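Long-range contacts in NalP translocator (Neisseria meningitidis, PDB 1UYN), which forms the C-terminal outer-membrane beta-barrel of an autotransporter, a hydrophilic pore through which the passenger protease domain is translocated to the bacterial cell surface: residues Gly63-Ser68 with Ser93-Asn98; Arg266-Leu271 with Ser288-Lys293. All blocks are in the same frame, centred on the assembly; numbering follows the deposited sequence.

Contact 1: Gly63-Ser68 with Ser93-Asn98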
loop_
_atom_site.group_PDB
_atom_site.type_symbol
_atom_site.label_atom_id
_atom_site.label_comp_id
_atom_site.label_asym_id
_atom_site.label_seq_id
_atom_site.Cartn_x
_atom_site.Cartn_y
_atom_site.Cartn_z
ATOM N N GLY A 63 -0.243 -4.049 18.326
ATOM C CA GLY A 63 -1.236 -3.104 17.896
ATOM C C GLY A 63 -2.120 -3.665 16.821
ATOM O O GLY A 63 -1.886 -4.774 16.319
ATOM N N LYS A 64 -3.169 -2.915 16.497
ATOM C CA LYS A 64 -4.160 -3.370 15.551
ATOM C C LYS A 64 -4.396 -2.244 14.561
ATOM O O LYS A 64 -4.855 -1.156 14.917
ATOM C CB LYS A 64 -5.456 -3.788 16.267
ATOM C CG LYS A 64 -5.442 -5.224 16.802
ATOM C CD LYS A 64 -6.422 -5.480 17.968
ATOM C CE LYS A 64 -6.544 -6.987 18.287
ATOM N NZ LYS A 64 -6.828 -7.310 19.748
ATOM N N MET A 65 -4.062 -2.514 13.311
ATOM C CA MET A 65 -4.342 -1.586 12.221
ATOM C C MET A 65 -5.620 -1.985 11.479
ATOM O O MET A 65 -5.901 -3.157 11.266
ATOM C CB MET A 65 -3.179 -1.581 11.241
ATOM C CG MET A 65 -2.889 -2.974 10.718
ATOM S SD MET A 65 -1.196 -3.445 10.888
ATOM C CE MET A 65 -0.533 -2.201 9.433
ATOM N N ARG A 66 -6.382 -0.984 11.101
ATOM C CA ARG A 66 -7.530 -1.148 10.228
ATOM C C ARG A 66 -7.441 -0.008 9.245
ATOM O O ARG A 66 -6.961 1.070 9.553
ATOM C CB ARG A 66 -8.852 -1.069 11.007
ATOM C CG ARG A 66 -9.329 -2.376 11.655
ATOM C CD ARG A 66 -10.537 -2.193 12.632
ATOM N NE ARG A 66 -11.191 -3.455 13.026
ATOM C CZ ARG A 66 -12.130 -3.569 13.997
ATOM N NH1 ARG A 66 -12.542 -2.494 14.681
ATOM N NH2 ARG A 66 -12.667 -4.766 14.294
ATOM N N GLY A 67 -7.887 -0.229 8.039
ATOM C CA GLY A 67 -7.697 0.791 7.040
ATOM C C GLY A 67 -8.630 0.640 5.879
ATOM O O GLY A 67 -8.911 -0.440 5.451
ATOM N N SER A 68 -9.051 1.780 5.362
ATOM C CA SER A 68 -9.882 1.885 4.194
ATOM C C SER A 68 -9.346 2.944 3.237
ATOM O O SER A 68 -9.095 4.060 3.634
ATOM C CB SER A 68 -11.251 2.314 4.655
ATOM O OG SER A 68 -12.166 2.240 3.586
ATOM N N SER A 93 -7.225 5.321 8.130
ATOM C CA SER A 93 -6.744 4.115 8.764
ATOM C C SER A 93 -6.683 4.351 10.267
ATOM O O SER A 93 -6.731 5.495 10.701
ATOM C CB SER A 93 -5.382 3.745 8.188
ATOM O OG SER A 93 -4.370 4.368 8.944
ATOM N N THR A 94 -6.642 3.289 11.066
ATOM C CA THR A 94 -6.414 3.454 12.505
ATOM C C THR A 94 -5.336 2.527 13.027
ATOM O O THR A 94 -4.919 1.614 12.350
ATOM C CB THR A 94 -7.680 3.262 13.297
ATOM O OG1 THR A 94 -8.189 1.951 13.066
ATOM C CG2 THR A 94 -8.739 4.206 12.806
ATOM N N TRP A 95 -4.868 2.813 14.228
ATOM C CA TRP A 95 -3.877 2.001 14.887
ATOM C C TRP A 95 -4.131 2.039 16.439
ATOM O O TRP A 95 -4.260 3.085 17.051
ATOM C CB TRP A 95 -2.481 2.488 14.514
ATOM C CG TRP A 95 -1.452 1.929 15.448
ATOM C CD1 TRP A 95 -1.001 2.508 16.589
ATOM C CD2 TRP A 95 -0.830 0.637 15.377
ATOM N NE1 TRP A 95 -0.108 1.677 17.211
ATOM C CE2 TRP A 95 0.024 0.524 16.486
ATOM C CE3 TRP A 95 -0.900 -0.432 14.472
ATOM C CZ2 TRP A 95 0.793 -0.614 16.739
ATOM C CZ3 TRP A 95 -0.123 -1.574 14.718
ATOM C CH2 TRP A 95 0.703 -1.654 15.848
ATOM N N SER A 96 -4.177 0.862 17.046
ATOM C CA SER A 96 -4.472 0.704 18.469
ATOM C C SER A 96 -3.327 0.041 19.185
ATOM O O SER A 96 -2.616 -0.732 18.596
ATOM C CB SER A 96 -5.702 -0.181 18.660
ATOM O OG SER A 96 -6.807 0.634 18.867
ATOM N N GLU A 97 -3.221 0.305 20.475
ATOM C CA GLU A 97 -2.151 -0.195 21.335
ATOM C C GLU A 97 -2.696 -0.205 22.754
ATOM O O GLU A 97 -3.777 0.347 23.001
ATOM C CB GLU A 97 -1.013 0.792 21.345
ATOM C CG GLU A 97 0.033 0.571 20.301
ATOM C CD GLU A 97 1.091 1.666 20.328
ATOM O OE1 GLU A 97 1.285 2.288 21.384
ATOM O OE2 GLU A 97 1.734 1.905 19.286
ATOM N N ASN A 98 -1.954 -0.774 23.700
ATOM C CA ASN A 98 -2.267 -0.513 25.082
ATOM C C ASN A 98 -2.124 1.011 25.220
ATOM O O ASN A 98 -1.140 1.617 24.730
ATOM C CB ASN A 98 -1.335 -1.268 26.058
ATOM C CG ASN A 98 -1.610 -0.905 27.551
ATOM O OD1 ASN A 98 -2.720 -1.161 28.081
ATOM N ND2 ASN A 98 -0.605 -0.296 28.227
#

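Contact 2: Arg266-Leu271 with Ser288-Lys293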
loop_
_atom_site.group_PDB
_atom_site.type_symbol
_atom_site.label_atom_id
_atom_site.label_comp_id
_atom_site.label_asym_id
_atom_site.label_seq_id
_atom_site.Cartn_x
_atom_site.Cartn_y
_atom_site.Cartn_z
ATOM N N ARG A 266 8.420 -10.811 4.874
ATOM C CA ARG A 266 7.051 -11.382 4.782
ATOM C C ARG A 266 6.683 -12.134 3.535
ATOM O O ARG A 266 7.101 -11.787 2.483
ATOM C CB ARG A 266 5.944 -10.379 5.016
ATOM C CG ARG A 266 5.956 -9.193 4.203
ATOM C CD ARG A 266 5.361 -8.115 4.942
ATOM N NE ARG A 266 6.065 -7.896 6.224
ATOM C CZ ARG A 266 5.939 -6.776 6.918
ATOM N NH1 ARG A 266 5.163 -5.770 6.448
ATOM N NH2 ARG A 266 6.584 -6.653 8.071
ATOM N N LEU A 267 5.911 -13.191 3.721
ATOM C CA LEU A 267 5.292 -13.963 2.673
ATOM C C LEU A 267 3.900 -13.393 2.510
ATOM O O LEU A 267 3.226 -13.148 3.483
ATOM C CB LEU A 267 5.163 -15.432 3.096
ATOM C CG LEU A 267 6.436 -16.106 3.651
ATOM C CD1 LEU A 267 6.294 -17.646 3.819
ATOM C CD2 LEU A 267 7.673 -15.785 2.775
ATOM N N VAL A 268 3.491 -13.168 1.276
ATOM C CA VAL A 268 2.139 -12.768 0.982
ATOM C C VAL A 268 1.527 -13.743 0.011
ATOM O O VAL A 268 2.097 -13.953 -1.046
ATOM C CB VAL A 268 2.104 -11.405 0.274
ATOM C CG1 VAL A 268 0.653 -11.018 -0.036
ATOM C CG2 VAL A 268 2.819 -10.354 1.106
ATOM N N ALA A 269 0.376 -14.310 0.342
ATOM C CA ALA A 269 -0.409 -15.109 -0.617
ATOM C C ALA A 269 -1.708 -14.355 -0.916
ATOM O O ALA A 269 -2.142 -13.535 -0.113
ATOM C CB ALA A 269 -0.696 -16.493 -0.063
ATOM N N GLY A 270 -2.322 -14.625 -2.063
ATOM C CA GLY A 270 -3.453 -13.835 -2.502
ATOM C C GLY A 270 -4.310 -14.445 -3.565
ATOM O O GLY A 270 -3.933 -15.432 -4.185
ATOM N N LEU A 271 -5.487 -13.863 -3.758
ATOM C CA LEU A 271 -6.441 -14.351 -4.756
ATOM C C LEU A 271 -7.034 -13.233 -5.505
ATOM O O LEU A 271 -7.194 -12.184 -4.979
ATOM C CB LEU A 271 -7.614 -15.084 -4.114
ATOM C CG LEU A 271 -7.289 -16.468 -3.625
ATOM C CD1 LEU A 271 -8.581 -17.042 -3.118
ATOM C CD2 LEU A 271 -6.687 -17.344 -4.733
ATOM N N SER A 288 -5.712 -10.822 -0.107
ATOM C CA SER A 288 -4.287 -11.008 0.138
ATOM C C SER A 288 -4.036 -11.144 1.653
ATOM O O SER A 288 -4.606 -10.403 2.456
ATOM C CB SER A 288 -3.531 -9.762 -0.337
ATOM O OG SER A 288 -2.255 -10.134 -0.825
ATOM N N TYR A 289 -3.170 -12.070 2.048
ATOM C CA TYR A 289 -2.662 -12.109 3.411
ATOM C C TYR A 289 -1.143 -11.948 3.449
ATOM O O TYR A 289 -0.450 -12.729 2.822
ATOM C CB TYR A 289 -3.012 -13.469 4.022
ATOM C CG TYR A 289 -2.503 -13.584 5.426
ATOM C CD1 TYR A 289 -3.109 -12.854 6.464
ATOM C CD2 TYR A 289 -1.402 -14.379 5.717
ATOM C CE1 TYR A 289 -2.644 -12.927 7.772
ATOM C CE2 TYR A 289 -0.907 -14.463 7.035
ATOM C CZ TYR A 289 -1.544 -13.746 8.047
ATOM O OH TYR A 289 -1.071 -13.849 9.323
ATOM N N ALA A 290 -0.621 -11.007 4.219
ATOM C CA ALA A 290 0.823 -10.903 4.475
ATOM C C ALA A 290 1.178 -11.412 5.879
ATOM O O ALA A 290 0.515 -11.022 6.843
ATOM C CB ALA A 290 1.256 -9.507 4.359
ATOM N N GLY A 291 2.223 -12.248 5.990
ATOM C CA GLY A 291 2.734 -12.707 7.282
ATOM C C GLY A 291 4.246 -12.694 7.488
ATOM O O GLY A 291 5.025 -13.078 6.645
ATOM N N SER A 292 4.678 -12.202 8.627
ATOM C CA SER A 292 5.979 -12.621 9.179
ATOM C C SER A 292 5.754 -12.940 10.621
ATOM O O SER A 292 4.647 -12.798 11.101
ATOM C CB SER A 292 7.011 -11.511 9.078
ATOM O OG SER A 292 6.614 -10.403 9.848
ATOM N N LYS A 293 6.794 -13.376 11.326
ATOM C CA LYS A 293 6.698 -13.511 12.773
ATOM C C LYS A 293 6.303 -12.124 13.257
ATOM O O LYS A 293 6.823 -11.105 12.779
ATOM C CB LYS A 293 8.009 -14.008 13.414
ATOM C CG LYS A 293 9.129 -12.952 13.577
ATOM C CD LYS A 293 10.187 -13.427 14.593
ATOM C CE LYS A 293 9.974 -12.856 16.021
ATOM N NZ LYS A 293 10.527 -13.795 17.060
#

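Contact 1: Gly63-Ser68 with Ser93-Asn98
Lys64 and Arg66 pair with Ser96 and Thr94 through three well-defined main-chain hydrogen bonds and a doubtful fourth, their two strands running antiparallel at 167° with the short axes 4.5 Å apart. Thr94 N gives Arg66 O a bond of 2.7 Å, returned less directly from Arg66 N to Thr94 O, where the donor stands above the carbonyl plane. Ser96 N reaches Lys64 O at 3.0 Å; the return bond from Lys64 N is the doubtful one because Ser96 O is poorly placed. At the non-hydrogen-bonded pair Met65-Trp95, Met65 CA lies 3.3 Å from Thr94 O in a CA-H...O contact, matched by Trp95 CA on Lys64 O.

Side chains alternate between the two faces of this hairpin, formed by strands 62-79 and 82-97 of the 12-stranded barrel. Lys64, Arg66, Thr94 and Ser96 look outward, and Thr94 OG1 sits 3.7 Å from Arg66 CB, while the extended Arg66 chain carries its guanidinium away from the partner strand. Met65, Ser93 and Trp95 turn inward, where all three touch helix 12-34 in the pore. Trp95 has CG anti to its backbone N (chi1 165°), a setting that brings the six-membered part of the indole back across the neighbouring strand. There Lys64 N lies 3.8 Å above the plane of the Trp95 ring, offset toward its rim. Trp95 CE3 also meets Met65 CB at 4.1 Å, before the bent methionine chain leads off toward Asp23 and Trp56. Trp95 NE1 donates a hydrogen bond of 2.8 Å to Glu97 OE2, which lies almost in the ring plane while the N-H arrives from above the carboxylate plane; the bond limits the indole's rotation. Asp16 of the helix comes close to this same carboxylate oxygen, and the proximity of acidic groups may raise the pKa of one of them.

Contact 2: Arg266-Leu271 with Ser288-Lys293
Ala269 O takes a short main-chain bond of 2.8 Å from Tyr289 N, the donor arriving nearly along the C=O axis. Ser288 CA adds a CA-H...O contact to the same oxygen, and Ser288 OG a weak hydrogen bond at 3.5 Å from Ala269 O. A second straight bond, Gly291 N to Leu267 O at 2.8 Å with 171° at the hydrogen, grips the other hydrogen-bonded pair. The return bonds, Leu267 N to Gly291 O and Ala269 N to Tyr289 O, are longer and tilted out of their carbonyl planes. Together they hold strands whose short axes run antiparallel at 161°.

Val268 splits its two methyl groups between neighbours on the opposite strand. Val268 CG2 rests against Ala290 CB at 3.7 Å, whereas Val268 CG1, anti to the backbone N (chi1 179°), is directed diagonally across to the hydroxyl of Ser288. Next to this patch Arg266 CA makes a CA-H...O contact of 3.2 Å with Gly291 O, and Arg266 CD lies loosely by Ala290 CB at 4.4 Å. The arginine chain is bent at chi3; Arg266 NH2 passes Ser292 OG at 4.1 Å without bonding to it, while NH1 forms a salt bridge to Asp23 of helix 12-34 and the guanidinium makes a cation-pi contact with Tyr295. Ser292 OG instead bonds to Lys293 O at the strand end, meeting that carbonyl from above its plane.

Leu267, Ala269 and Tyr289 occupy the other face, on the surface, with the Tyr289 ring meeting His298 of the next strand edge-to-face. A pore lining of mostly small or polar residues, with Val268 among them, and an apolar and aromatic outer face are characteristic of a transmembrane beta-barrel, here the hairpin of strands 265-278 and 281-292.

Both contacts join the two strands of a hairpin in one closed barrel, but different hairpins, with centres about 18 Å apart and nearest atoms about 7 Å apart. Contact 1 is partly buried and lies beyond the transmembrane ranges of its strands, which suits its long charged and hydroxyl-bearing outer side chains. Contact 2 is a surface contact, largely within those ranges, and turns apolar and aromatic groups outward. Inside the barrel the two differ again: contact 1 presents Trp95 and Met65 to the helix, contact 2 mostly small residues with Val268 and one long arginine. Asp23 of helix 12-34 connects them, touched by Met65 and salt-bridged to Arg266.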